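Local atomic coordinates of putative lipase (PDB entry 3BZW), a protein that probably acts as a lipase or lysophospholipase of the GDSL (SGNH) hydrolase family, cleaving ester bonds of lipids. Residues A[29-34]-A[47-52]; A[62-67]-A[82-87]; A[90-95]-A[156-161]. All coordinates share one frame; numbering follows the deposited sequence.

The three contacts share one parallel sheet in which strand 28-33 lies between strands 60-63 and 91-95. Contact 1 packs helix 49-57 on one face; contacts 2 and 3 lie on the other, where helix 74-85 ends beside the turn after helix 143-157. Centres of contacts 1 and 2, like those of 2 and 3, are about 11 Å apart; those of 1 and 3 about 14 Å. Tyr31 N probably bonds Phe62 O at 2.8 Å, as does Ile32 N to Leu93 O at 2.9 Å, and Lys82 CD touches Phe158 CE1 at 3.5 Å. Gly33 and Asp34 lead into Ser35, a Gly-Asp-Ser sequence consistent with the family's nucleophile motif.

Contact 1 of 3, residues A[29-34]-A[47-52]; sequences VGYIGD and KKYWDF
Tyr31 projects from strand 28-33 toward the first turn of helix 49-57, taking Trp50 CB over one ring face and Tyr49 obliquely beside it. The tight part of the contact is centred on the CB of Trp50, which sits almost squarely above the phenol: 3.5 Å from the ring centroid of Tyr31 and 14° off the normal, a CH-pi contact. Val29 CG1, two residues earlier on the strand, covers the opposite face of the same ring nearer its rim. A flat aromatic side chain suits this place because both its faces can be filled. Tyr49 slides past it in the opposite direction, bringing its CE1 to 3.5 Å from Tyr31 CD2, with the ring planes inclined at 74°.

Trp50 contributes its CB rather than its indole to the face of Tyr31. With CG placed between the backbone N and the carbonyl carbon (chi1 41°), the indole turns off to one side, where its CD1 lies over the ring of Tyr49 and its NE1 bonds to Thr37 O. Tyr49 OH is likewise held by Thr37, through OG1, which gives both polar tips partners in the loop that leads from strand 28-33 to the helix.

The looser side lies at the phenol oxygen. Tyr31 OH makes no direct bond to the helix; it donates to a water at 2.8 Å, and that water donates to Trp50 O, also at 2.8 Å. A tyrosine thus joins an apolar ring face to a polar tip that here finds a water to carry it to Trp50 O. This aromatic cluster knits strand 28-33 to helix 49-57 within a beta-alpha-beta unit, completed by strand 60-63, of the kind that builds the alpha/beta fold of SGNH hydrolases.

Contact 2 of 3, residues A[62-67]-A[82-87]; sequences FVYGIS and KKEHGG
His85, near the end of helix 74-85, lies flat on Phe62 of strand 60-63, the imidazole stacked face to face with the phenyl: centroids 3.7 Å apart, planes at 5°. With CG of His85 opposite the carbonyl carbon (chi1 -58°), the imidazole is carried over Phe62. Its CB already rests over the phenyl, 3.7 Å from Phe62 CE2. CG comes next, above the ring centre. From there the imidazole divides: ND1 lies 3.5 Å from Phe62 CE1 while making its hydrogen bond to Glu88 OE2, and at the ring's edge CD2 lies 3.1 Å from Tyr64 OH. At the far end CE1 covers Phe62 CE1, and NE2 lies 3.5 Å from Phe62 CD1. The bond to Glu88 would help fix the rotation of a ring flat enough to stack and polar enough to hold that partner.

Glu84 OE1 accepts from Tyr64 OH at 2.6 Å through its anti lone pair, with phenol and carboxylate planes 52° apart. The hydroxyl thereby reaches an exposed glutamate while the ring remains buried. This packing fastens helix 74-85 to edge strand 60-63, in the crossover past strand 28-33 to strand 91-95 of the flavodoxin-like fold of SGNH hydrolases.

Contact 3 of 3, residues A[90-95]-A[156-161]; sequences DAILVF and KLFPDK
Ile92 drives its CD1 end-on into the face of Phe158, the two side chains crossing at about a right angle. The methyl stands 3.5 Å from the phenyl centroid, 23° off the normal and shifted toward the rim, and its closest approach is 3.2 Å between Ile92 CD1 and Phe158 CD2, a tight fit. An extended end (chi2 176°) carries the methyl straight out from the strand, so the slim isoleucine tip meets a broad flat target. Phe158 is also lined by Leu81 and Lys82 of helix 74-85 and by Ile163. Replacing Phe158 with alanine would probably leave the Ile92 methyl facing a gap and cost Leu81 part of its cover.

Phe158 opens the type I turn that links helix 143-157 to strand 162-166, the neighbour of strand 91-95 in the parallel sheet of this alpha/beta fold; Lys161 N closes it on Phe158 O at 3.3 Å. Within the same turn, Pro159 O accepts a bond from Gln229 of the second subunit.

Lys161 takes a different course, running alongside the backbone of Asp90. Bent at chi2 (-64°), it lays CD 3.7 Å from Asp90 O and sends NZ to Val89 O. NZ and Asp90 OD1 stay 4.9 Å apart; a water joins these opposite charges, giving to Asp90 OD1 at 2.6 Å and accepting from Lys161 NZ at 3.0 Å, while Asp90 OD2 takes Lys28 N.

Contact 1 of 3, residues A[29-34]-A[47-52]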
loop_
_atom_site.group_PDB
_atom_site.type_symbol
_atom_site.label_atom_id
_atom_site.label_comp_id
_atom_site.label_asym_id
_atom_site.label_seq_id
_atom_site.Cartn_x
_atom_site.Cartn_y
_atom_site.Cartn_z
ATOM N N VAL A 29 7.196 -14.215 -44.252
ATOM C CA VAL A 29 6.810 -13.209 -43.273
ATOM C C VAL A 29 6.946 -11.760 -43.718
ATOM O O VAL A 29 7.932 -11.373 -44.348
ATOM C CB VAL A 29 7.632 -13.389 -41.969
ATOM C CG1 VAL A 29 7.215 -12.348 -40.941
ATOM C CG2 VAL A 29 7.433 -14.798 -41.416
ATOM N N GLY A 30 5.942 -10.959 -43.378
ATOM C CA GLY A 30 5.981 -9.548 -43.707
ATOM C C GLY A 30 6.520 -8.809 -42.497
ATOM O O GLY A 30 6.048 -9.028 -41.382
ATOM N N TYR A 31 7.512 -7.947 -42.699
ATOM C CA TYR A 31 8.091 -7.199 -41.588
ATOM C C TYR A 31 7.775 -5.711 -41.691
ATOM O O TYR A 31 8.281 -5.011 -42.570
ATOM C CB TYR A 31 9.607 -7.406 -41.540
ATOM C CG TYR A 31 10.036 -8.844 -41.321
ATOM C CD1 TYR A 31 10.191 -9.725 -42.394
ATOM C CD2 TYR A 31 10.303 -9.318 -40.039
ATOM C CE1 TYR A 31 10.609 -11.045 -42.193
ATOM C CE2 TYR A 31 10.717 -10.630 -39.824
ATOM C CZ TYR A 31 10.871 -11.489 -40.901
ATOM O OH TYR A 31 11.304 -12.777 -40.682
ATOM N N ILE A 32 6.938 -5.237 -40.775
ATOM C CA ILE A 32 6.519 -3.842 -40.740
ATOM C C ILE A 32 7.248 -3.088 -39.632
ATOM O O ILE A 32 7.390 -3.599 -38.519
ATOM C CB ILE A 32 4.985 -3.767 -40.514
ATOM C CG1 ILE A 32 4.271 -4.355 -41.734
ATOM C CG2 ILE A 32 4.542 -2.326 -40.246
ATOM C CD1 ILE A 32 2.767 -4.456 -41.588
ATOM N N GLY A 33 7.726 -1.881 -39.935
ATOM C CA GLY A 33 8.423 -1.112 -38.915
ATOM C C GLY A 33 9.170 0.141 -39.346
ATOM O O GLY A 33 8.745 0.862 -40.254
ATOM N N ASP A 34 10.294 0.399 -38.680
ATOM C CA ASP A 34 11.105 1.579 -38.956
ATOM C C ASP A 34 12.529 1.257 -39.412
ATOM O O ASP A 34 12.773 0.224 -40.031
ATOM C CB ASP A 34 11.144 2.495 -37.720
ATOM C CG ASP A 34 11.510 1.749 -36.443
ATOM O OD1 ASP A 34 12.394 0.870 -36.491
ATOM O OD2 ASP A 34 10.916 2.050 -35.386
ATOM N N LYS A 47 23.521 -6.251 -40.877
ATOM C CA LYS A 47 22.749 -7.393 -41.353
ATOM C C LYS A 47 21.547 -7.400 -40.410
ATOM O O LYS A 47 21.712 -7.503 -39.191
ATOM C CB LYS A 47 23.556 -8.684 -41.213
ATOM C CG LYS A 47 22.856 -9.925 -41.751
ATOM C CD LYS A 47 23.793 -11.123 -41.736
ATOM C CE LYS A 47 23.118 -12.366 -42.290
ATOM N NZ LYS A 47 24.034 -13.540 -42.263
ATOM N N LYS A 48 20.349 -7.274 -40.972
ATOM C CA LYS A 48 19.128 -7.213 -40.168
ATOM C C LYS A 48 18.575 -8.543 -39.654
ATOM O O LYS A 48 18.833 -9.608 -40.221
ATOM C CB LYS A 48 18.042 -6.448 -40.936
ATOM C CG LYS A 48 18.310 -4.938 -41.048
ATOM C CD LYS A 48 19.465 -4.610 -42.004
ATOM C CE LYS A 48 19.779 -3.116 -42.013
ATOM N NZ LYS A 48 20.843 -2.762 -43.008
ATOM N N TYR A 49 17.799 -8.461 -38.575
ATOM C CA TYR A 49 17.233 -9.647 -37.946
ATOM C C TYR A 49 16.470 -10.571 -38.893
ATOM O O TYR A 49 16.566 -11.792 -38.773
ATOM C CB TYR A 49 16.352 -9.237 -36.754
ATOM C CG TYR A 49 15.077 -8.504 -37.109
ATOM C CD1 TYR A 49 13.888 -9.200 -37.320
ATOM C CD2 TYR A 49 15.052 -7.112 -37.210
ATOM C CE1 TYR A 49 12.701 -8.531 -37.620
ATOM C CE2 TYR A 49 13.869 -6.431 -37.513
ATOM C CZ TYR A 49 12.700 -7.147 -37.714
ATOM O OH TYR A 49 11.527 -6.485 -37.998
ATOM N N TRP A 50 15.721 -10.009 -39.835
ATOM C CA TRP A 50 14.975 -10.848 -40.767
ATOM C C TRP A 50 15.895 -11.581 -41.740
ATOM O O TRP A 50 15.512 -12.593 -42.332
ATOM C CB TRP A 50 13.935 -10.025 -41.538
ATOM C CG TRP A 50 14.403 -8.674 -41.981
ATOM C CD1 TRP A 50 14.154 -7.478 -41.368
ATOM C CD2 TRP A 50 15.211 -8.379 -43.121
ATOM N NE1 TRP A 50 14.757 -6.454 -42.057
ATOM C CE2 TRP A 50 15.415 -6.980 -43.138
ATOM C CE3 TRP A 50 15.786 -9.160 -44.134
ATOM C CZ2 TRP A 50 16.169 -6.344 -44.128
ATOM C CZ3 TRP A 50 16.539 -8.524 -45.121
ATOM C CH2 TRP A 50 16.722 -7.128 -45.107
ATOM N N ASP A 51 17.113 -11.072 -41.899
ATOM C CA ASP A 51 18.085 -11.694 -42.789
ATOM C C ASP A 51 18.632 -12.950 -42.101
ATOM O O ASP A 51 18.907 -13.963 -42.745
ATOM C CB ASP A 51 19.227 -10.721 -43.081
ATOM C CG ASP A 51 19.775 -10.870 -44.484
ATOM O OD1 ASP A 51 19.956 -12.020 -44.932
ATOM O OD2 ASP A 51 20.031 -9.838 -45.135
ATOM N N PHE A 52 18.788 -12.874 -40.782
ATOM C CA PHE A 52 19.272 -14.012 -40.012
ATOM C C PHE A 52 18.194 -15.090 -39.965
ATOM O O PHE A 52 18.494 -16.282 -40.038
ATOM C CB PHE A 52 19.631 -13.583 -38.590
ATOM C CG PHE A 52 20.947 -12.872 -38.488
ATOM C CD1 PHE A 52 22.142 -13.577 -38.612
ATOM C CD2 PHE A 52 20.994 -11.500 -38.264
ATOM C CE1 PHE A 52 23.375 -12.927 -38.512
ATOM C CE2 PHE A 52 22.220 -10.834 -38.161
ATOM C CZ PHE A 52 23.413 -11.550 -38.284
HETATM O O HOH W 1 12.969 -13.593 -42.814
#

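Contact 2 of 3, residues A[62-67]-A[82-87]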
loop_
_atom_site.group_PDB
_atom_site.type_symbol
_atom_site.label_atom_id
_atom_site.label_comp_id
_atom_site.label_asym_id
_atom_site.label_seq_id
_atom_site.Cartn_x
_atom_site.Cartn_y
_atom_site.Cartn_z
ATOM N N PHE A 62 9.374 -10.186 -46.499
ATOM C CA PHE A 62 8.756 -9.145 -47.309
ATOM C C PHE A 62 8.876 -7.956 -46.350
ATOM O O PHE A 62 8.062 -7.789 -45.440
ATOM C CB PHE A 62 7.288 -9.474 -47.603
ATOM C CG PHE A 62 7.092 -10.741 -48.400
ATOM C CD1 PHE A 62 7.896 -11.024 -49.504
ATOM C CD2 PHE A 62 6.077 -11.634 -48.069
ATOM C CE1 PHE A 62 7.688 -12.177 -50.263
ATOM C CE2 PHE A 62 5.861 -12.789 -48.823
ATOM C CZ PHE A 62 6.671 -13.059 -49.922
ATOM N N VAL A 63 9.911 -7.147 -46.550
ATOM C CA VAL A 63 10.192 -6.019 -45.663
ATOM C C VAL A 63 9.647 -4.671 -46.106
ATOM O O VAL A 63 9.910 -4.213 -47.219
ATOM C CB VAL A 63 11.716 -5.882 -45.441
ATOM C CG1 VAL A 63 12.002 -4.796 -44.421
ATOM C CG2 VAL A 63 12.293 -7.215 -44.991
ATOM N N TYR A 64 8.903 -4.026 -45.213
ATOM C CA TYR A 64 8.312 -2.734 -45.514
ATOM C C TYR A 64 8.753 -1.627 -44.565
ATOM O O TYR A 64 8.420 -0.460 -44.764
ATOM C CB TYR A 64 6.786 -2.878 -45.527
ATOM C CG TYR A 64 6.342 -3.698 -46.712
ATOM C CD1 TYR A 64 6.191 -3.110 -47.965
ATOM C CD2 TYR A 64 6.202 -5.080 -46.613
ATOM C CE1 TYR A 64 5.923 -3.879 -49.094
ATOM C CE2 TYR A 64 5.933 -5.859 -47.737
ATOM C CZ TYR A 64 5.800 -5.251 -48.974
ATOM O OH TYR A 64 5.574 -6.018 -50.096
ATOM N N GLY A 65 9.521 -1.995 -43.544
ATOM C CA GLY A 65 9.996 -1.001 -42.597
ATOM C C GLY A 65 10.831 0.067 -43.279
ATOM O O GLY A 65 11.653 -0.227 -44.146
ATOM N N ILE A 66 10.620 1.317 -42.885
ATOM C CA ILE A 66 11.358 2.433 -43.461
ATOM C C ILE A 66 11.836 3.371 -42.359
ATOM O O ILE A 66 11.108 3.645 -41.406
ATOM C CB ILE A 66 10.478 3.218 -44.454
ATOM C CG1 ILE A 66 10.188 2.341 -45.678
ATOM C CG2 ILE A 66 11.176 4.512 -44.865
ATOM C CD1 ILE A 66 9.144 2.917 -46.616
ATOM N N SER A 67 13.061 3.860 -42.507
ATOM C CA SER A 67 13.656 4.761 -41.534
ATOM C C SER A 67 12.751 5.924 -41.146
ATOM O O SER A 67 12.180 6.596 -42.009
ATOM C CB SER A 67 14.981 5.302 -42.071
ATOM O OG SER A 67 15.892 4.241 -42.307
ATOM N N LYS A 82 -0.105 -6.383 -48.633
ATOM C CA LYS A 82 -1.258 -7.088 -49.193
ATOM C C LYS A 82 -1.218 -7.022 -50.717
ATOM O O LYS A 82 -1.379 -8.033 -51.406
ATOM C CB LYS A 82 -2.562 -6.455 -48.694
ATOM C CG LYS A 82 -3.836 -7.205 -49.101
ATOM C CD LYS A 82 -3.932 -8.548 -48.388
ATOM C CE LYS A 82 -5.157 -9.348 -48.817
ATOM N NZ LYS A 82 -6.436 -8.670 -48.492
ATOM N N LYS A 83 -0.993 -5.822 -51.236
ATOM C CA LYS A 83 -0.936 -5.598 -52.675
ATOM C C LYS A 83 0.147 -6.418 -53.374
ATOM O O LYS A 83 -0.118 -7.109 -54.358
ATOM C CB LYS A 83 -0.697 -4.112 -52.959
ATOM C CG LYS A 83 -0.510 -3.779 -54.433
ATOM C CD LYS A 83 -0.017 -2.349 -54.620
ATOM C CE LYS A 83 0.359 -2.077 -56.071
ATOM N NZ LYS A 83 0.918 -0.703 -56.270
ATOM N N GLU A 84 1.367 -6.348 -52.858
ATOM C CA GLU A 84 2.484 -7.044 -53.479
ATOM C C GLU A 84 2.653 -8.525 -53.146
ATOM O O GLU A 84 3.164 -9.280 -53.973
ATOM C CB GLU A 84 3.783 -6.301 -53.165
ATOM C CG GLU A 84 3.687 -4.791 -53.381
ATOM C CD GLU A 84 5.000 -4.078 -53.132
ATOM O OE1 GLU A 84 5.740 -4.504 -52.225
ATOM O OE2 GLU A 84 5.285 -3.087 -53.834
ATOM N N HIS A 85 2.229 -8.953 -51.957
ATOM C CA HIS A 85 2.395 -10.354 -51.567
ATOM C C HIS A 85 1.214 -10.966 -50.820
ATOM O O HIS A 85 1.372 -11.966 -50.116
ATOM C CB HIS A 85 3.648 -10.496 -50.702
ATOM C CG HIS A 85 4.897 -10.019 -51.373
ATOM N ND1 HIS A 85 5.454 -10.669 -52.452
ATOM C CD2 HIS A 85 5.679 -8.938 -51.138
ATOM C CE1 HIS A 85 6.526 -10.008 -52.856
ATOM N NE2 HIS A 85 6.684 -8.956 -52.075
ATOM N N GLY A 86 0.038 -10.374 -50.979
ATOM C CA GLY A 86 -1.142 -10.874 -50.298
ATOM C C GLY A 86 -1.341 -12.379 -50.338
ATOM O O GLY A 86 -1.646 -12.992 -49.316
ATOM N N GLY A 87 -1.163 -12.981 -51.510
ATOM C CA GLY A 87 -1.361 -14.415 -51.629
ATOM C C GLY A 87 -0.191 -15.286 -51.217
ATOM O O GLY A 87 -0.296 -16.512 -51.243
#

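Contact 3 of 3, residues A[90-95]-A[156-161]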
loop_
_atom_site.group_PDB
_atom_site.type_symbol
_atom_site.label_atom_id
_atom_site.label_comp_id
_atom_site.label_asym_id
_atom_site.label_seq_id
_atom_site.Cartn_x
_atom_site.Cartn_y
_atom_site.Cartn_z
ATOM N N ASP A 90 2.449 -15.472 -44.947
ATOM C CA ASP A 90 1.916 -16.397 -43.946
ATOM C C ASP A 90 1.747 -15.749 -42.580
ATOM O O ASP A 90 0.816 -16.067 -41.844
ATOM C CB ASP A 90 2.841 -17.608 -43.785
ATOM C CG ASP A 90 2.960 -18.419 -45.047
ATOM O OD1 ASP A 90 1.908 -18.756 -45.629
ATOM O OD2 ASP A 90 4.103 -18.725 -45.450
ATOM N N ALA A 91 2.663 -14.856 -42.231
ATOM C CA ALA A 91 2.601 -14.179 -40.938
ATOM C C ALA A 91 3.128 -12.756 -41.058
ATOM O O ALA A 91 3.773 -12.401 -42.045
ATOM C CB ALA A 91 3.405 -14.959 -39.902
ATOM N N ILE A 92 2.856 -11.951 -40.040
ATOM C CA ILE A 92 3.269 -10.555 -40.035
ATOM C C ILE A 92 3.794 -10.107 -38.680
ATOM O O ILE A 92 3.172 -10.360 -37.648
ATOM C CB ILE A 92 2.081 -9.640 -40.402
ATOM C CG1 ILE A 92 1.536 -10.037 -41.771
ATOM C CG2 ILE A 92 2.516 -8.172 -40.394
ATOM C CD1 ILE A 92 0.316 -9.265 -42.176
ATOM N N LEU A 93 4.948 -9.451 -38.694
ATOM C CA LEU A 93 5.542 -8.919 -37.476
ATOM C C LEU A 93 5.515 -7.397 -37.567
ATOM O O LEU A 93 5.873 -6.821 -38.602
ATOM C CB LEU A 93 6.990 -9.389 -37.310
ATOM C CG LEU A 93 7.264 -10.881 -37.120
ATOM C CD1 LEU A 93 8.743 -11.075 -36.810
ATOM C CD2 LEU A 93 6.415 -11.437 -35.987
ATOM N N VAL A 94 5.079 -6.752 -36.492
ATOM C CA VAL A 94 5.012 -5.297 -36.443
ATOM C C VAL A 94 5.937 -4.840 -35.318
ATOM O O VAL A 94 5.670 -5.084 -34.145
ATOM C CB VAL A 94 3.575 -4.817 -36.165
ATOM C CG1 VAL A 94 3.506 -3.300 -36.272
ATOM C CG2 VAL A 94 2.607 -5.473 -37.152
ATOM N N PHE A 95 7.023 -4.176 -35.700
ATOM C CA PHE A 95 8.054 -3.696 -34.778
ATOM C C PHE A 95 8.081 -2.178 -34.967
ATOM O O PHE A 95 8.873 -1.662 -35.750
ATOM C CB PHE A 95 9.379 -4.338 -35.210
ATOM C CG PHE A 95 10.511 -4.163 -34.241
ATOM C CD1 PHE A 95 11.808 -4.501 -34.622
ATOM C CD2 PHE A 95 10.295 -3.686 -32.955
ATOM C CE1 PHE A 95 12.871 -4.367 -33.735
ATOM C CE2 PHE A 95 11.358 -3.549 -32.057
ATOM C CZ PHE A 95 12.643 -3.890 -32.450
ATOM N N LYS A 156 -8.223 -6.450 -40.661
ATOM C CA LYS A 156 -9.133 -6.360 -41.802
ATOM C C LYS A 156 -8.485 -6.937 -43.062
ATOM O O LYS A 156 -9.140 -7.620 -43.851
ATOM C CB LYS A 156 -9.521 -4.899 -42.061
ATOM C CG LYS A 156 -10.602 -4.352 -41.139
ATOM C CD LYS A 156 -10.801 -2.859 -41.371
ATOM C CE LYS A 156 -12.270 -2.475 -41.363
ATOM N NZ LYS A 156 -13.000 -3.086 -42.515
ATOM N N LEU A 157 -7.196 -6.663 -43.238
ATOM C CA LEU A 157 -6.462 -7.136 -44.408
ATOM C C LEU A 157 -5.976 -8.579 -44.303
ATOM O O LEU A 157 -5.939 -9.307 -45.299
ATOM C CB LEU A 157 -5.262 -6.222 -44.669
ATOM C CG LEU A 157 -5.556 -4.766 -45.037
ATOM C CD1 LEU A 157 -4.278 -3.947 -44.945
ATOM C CD2 LEU A 157 -6.141 -4.694 -46.442
ATOM N N PHE A 158 -5.613 -8.994 -43.095
ATOM C CA PHE A 158 -5.097 -10.341 -42.869
ATOM C C PHE A 158 -5.795 -11.011 -41.689
ATOM O O PHE A 158 -5.143 -11.436 -40.736
ATOM C CB PHE A 158 -3.594 -10.253 -42.592
ATOM C CG PHE A 158 -2.825 -9.518 -43.654
ATOM C CD1 PHE A 158 -2.489 -10.146 -44.849
ATOM C CD2 PHE A 158 -2.435 -8.194 -43.461
ATOM C CE1 PHE A 158 -1.772 -9.467 -45.836
ATOM C CE2 PHE A 158 -1.719 -7.507 -44.441
ATOM C CZ PHE A 158 -1.387 -8.143 -45.627
ATOM N N PRO A 159 -7.129 -11.142 -41.750
ATOM C CA PRO A 159 -7.894 -11.761 -40.663
ATOM C C PRO A 159 -7.573 -13.210 -40.309
ATOM O O PRO A 159 -7.814 -13.635 -39.178
ATOM C CB PRO A 159 -9.346 -11.583 -41.120
ATOM C CG PRO A 159 -9.234 -11.663 -42.606
ATOM C CD PRO A 159 -8.012 -10.803 -42.882
ATOM N N ASP A 160 -7.021 -13.962 -41.257
ATOM C CA ASP A 160 -6.716 -15.375 -41.019
ATOM C C ASP A 160 -5.232 -15.667 -40.844
ATOM O O ASP A 160 -4.809 -16.825 -40.888
ATOM C CB ASP A 160 -7.267 -16.216 -42.176
ATOM C CG ASP A 160 -6.588 -15.901 -43.506
ATOM O OD1 ASP A 160 -5.959 -14.825 -43.624
ATOM O OD2 ASP A 160 -6.699 -16.723 -44.438
ATOM N N LYS A 161 -4.442 -14.622 -40.631
ATOM C CA LYS A 161 -3.003 -14.783 -40.476
ATOM C C LYS A 161 -2.515 -14.572 -39.051
ATOM O O LYS A 161 -3.211 -13.996 -38.210
ATOM C CB LYS A 161 -2.265 -13.794 -41.384
ATOM C CG LYS A 161 -2.670 -13.832 -42.850
ATOM C CD LYS A 161 -2.340 -15.165 -43.510
ATOM C CE LYS A 161 -2.654 -15.104 -45.003
ATOM N NZ LYS A 161 -2.315 -16.360 -45.718
HETATM O O HOH W 2 -0.600 -18.610 -44.859
#